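PDB 1Y9W: acetyltransferase from Bacillus cereus, which probably transfers an acyl group, most likely acetyl from acetyl-CoA, to an acceptor substrate, as other GNAT-family enzymes do. Local coordinates for residues E48-G53 with W70-V75. Numbering follows the deposited sequence.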
# COMPACT_ATOMS: atom_id res chain seq x y z
N GLU A 48 30.80 -9.87 -7.26
CA GLU A 48 31.23 -8.56 -6.78
C GLU A 48 30.12 -7.77 -6.11
O GLU A 48 30.37 -6.81 -5.39
CB GLU A 48 31.78 -7.74 -7.94
CG GLU A 48 33.08 -8.24 -8.48
CD GLU A 48 33.50 -7.47 -9.70
OE1 GLU A 48 32.78 -7.55 -10.72
OE2 GLU A 48 34.54 -6.79 -9.64
N GLY A 49 28.88 -8.17 -6.35
CA GLY A 49 27.77 -7.46 -5.74
C GLY A 49 26.97 -6.55 -6.66
O GLY A 49 26.14 -5.79 -6.19
N LYS A 50 27.22 -6.60 -7.96
CA LYS A 50 26.45 -5.77 -8.88
C LYS A 50 25.06 -6.41 -9.01
O LYS A 50 24.94 -7.61 -9.27
CB LYS A 50 27.10 -5.70 -10.26
CG LYS A 50 26.28 -4.89 -11.26
CD LYS A 50 26.99 -4.75 -12.60
CE LYS A 50 26.17 -3.89 -13.55
NZ LYS A 50 26.84 -3.69 -14.88
N ILE A 51 24.03 -5.60 -8.82
CA ILE A 51 22.65 -6.05 -8.90
C ILE A 51 22.06 -5.73 -10.26
O ILE A 51 21.88 -4.58 -10.63
CB ILE A 51 21.80 -5.39 -7.79
CG1 ILE A 51 22.39 -5.78 -6.43
CG2 ILE A 51 20.34 -5.81 -7.90
CD1 ILE A 51 21.76 -5.08 -5.25
N PHE A 52 21.76 -6.79 -11.00
CA PHE A 52 21.20 -6.70 -12.34
C PHE A 52 19.68 -6.66 -12.31
O PHE A 52 19.05 -6.23 -13.27
CB PHE A 52 21.66 -7.90 -13.17
CG PHE A 52 23.14 -7.93 -13.42
CD1 PHE A 52 23.70 -7.22 -14.48
CD2 PHE A 52 23.99 -8.64 -12.56
CE1 PHE A 52 25.08 -7.23 -14.69
CE2 PHE A 52 25.37 -8.65 -12.76
CZ PHE A 52 25.92 -7.95 -13.82
N GLY A 53 19.10 -7.12 -11.21
CA GLY A 53 17.65 -7.11 -11.08
C GLY A 53 17.24 -7.61 -9.72
O GLY A 53 18.04 -8.21 -9.01
N TRP A 70 12.52 -4.57 -10.20
CA TRP A 70 13.38 -3.78 -11.06
C TRP A 70 14.41 -4.63 -11.79
O TRP A 70 14.90 -5.63 -11.27
CB TRP A 70 14.11 -2.72 -10.22
CG TRP A 70 15.12 -1.93 -11.00
CD1 TRP A 70 14.87 -0.89 -11.84
CD2 TRP A 70 16.54 -2.14 -11.02
NE1 TRP A 70 16.05 -0.43 -12.38
CE2 TRP A 70 17.09 -1.18 -11.89
CE3 TRP A 70 17.39 -3.04 -10.38
CZ2 TRP A 70 18.46 -1.10 -12.14
CZ3 TRP A 70 18.76 -2.96 -10.63
CH2 TRP A 70 19.27 -2.00 -11.51
N VAL A 71 14.72 -4.22 -13.01
CA VAL A 71 15.71 -4.89 -13.82
C VAL A 71 16.55 -3.81 -14.48
O VAL A 71 16.03 -2.84 -15.04
CB VAL A 71 15.06 -5.77 -14.90
CG1 VAL A 71 16.11 -6.18 -15.93
CG2 VAL A 71 14.45 -7.00 -14.26
N ASP A 72 17.87 -3.96 -14.39
CA ASP A 72 18.77 -2.99 -14.97
C ASP A 72 18.44 -2.84 -16.45
O ASP A 72 18.22 -3.83 -17.15
CB ASP A 72 20.21 -3.46 -14.80
CG ASP A 72 21.21 -2.39 -15.11
OD1 ASP A 72 21.11 -1.78 -16.20
OD2 ASP A 72 22.10 -2.15 -14.27
N GLU A 73 18.40 -1.60 -16.93
CA GLU A 73 18.09 -1.36 -18.34
C GLU A 73 19.07 -2.04 -19.31
O GLU A 73 18.68 -2.50 -20.38
CB GLU A 73 18.02 0.15 -18.61
CG GLU A 73 19.14 1.00 -17.97
CD GLU A 73 20.52 0.77 -18.58
OE1 GLU A 73 20.66 0.93 -19.82
OE2 GLU A 73 21.46 0.43 -17.83
N SER A 74 20.34 -2.12 -18.93
CA SER A 74 21.36 -2.74 -19.77
C SER A 74 21.02 -4.18 -20.13
O SER A 74 21.51 -4.72 -21.11
CB SER A 74 22.72 -2.72 -19.07
OG SER A 74 22.77 -3.70 -18.04
N VAL A 75 20.17 -4.80 -19.32
CA VAL A 75 19.78 -6.19 -19.53
C VAL A 75 18.27 -6.37 -19.43
O VAL A 75 17.80 -7.38 -18.91
CB VAL A 75 20.47 -7.11 -18.49
CG1 VAL A 75 21.98 -6.99 -18.62
CG2 VAL A 75 20.05 -6.71 -17.08
O HOH W 1 25.11 -4.95 -17.09
O HOH W 2 22.78 -2.28 -11.02
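F52 and D72 carry the one direct hydrogen bond between the two segments: D72 N donates to F52 O at 2.8 Å, nearly straight at 171°, although the donor stands 35° out of the carbonyl plane. One residue further in, G53 and V71 form an antiparallel, non-hydrogen-bonded pair with CA atoms 4.0 Å apart. G53 CA lies 3.1 Å from W70 O, a close backbone approach made by a residue without a side chain.

Waters join further polar groups. One sits between the backbone carbonyl I51 O, at a doubtfully short distance, and D72 OD2, which it meets only weakly; another links the side chains of K50, through NZ (3.1 Å), and S74, through OG. K50 and D72 carry opposite charges, but NZ and OD2 are 5.0 Å apart, too far for a direct ion pair. D72 OD1 accepts from S74 N at 2.9 Å, on the anti side of the carboxylate; this Asx turn ties the side chain to the backbone where the chain leaves the strand.

W70 has CG anti to its backbone N (chi1 175°), and its six-membered ring reaches the I51 carbonyl edge-on: CZ3 is 3.5 Å from I51 O, which lies near the ring plane. The apolar contacts are I51 CG2 against the same CZ3, and V75 CG2 against F52 CB at 4.4 Å. Within 48-53, K50 CG lies over one face of the F52 ring, toward its rim.

The contact lies at the open end of the hairpin, where strand 51-60 begins and strand 63-71 runs out, in the mixed sheet of the GNAT fold. On the other side of strand 51-60, F52 and G53 both face V44 of strand 38-45 in a classic beta bulge; K4 of the second subunit makes a cation-pi contact with F52.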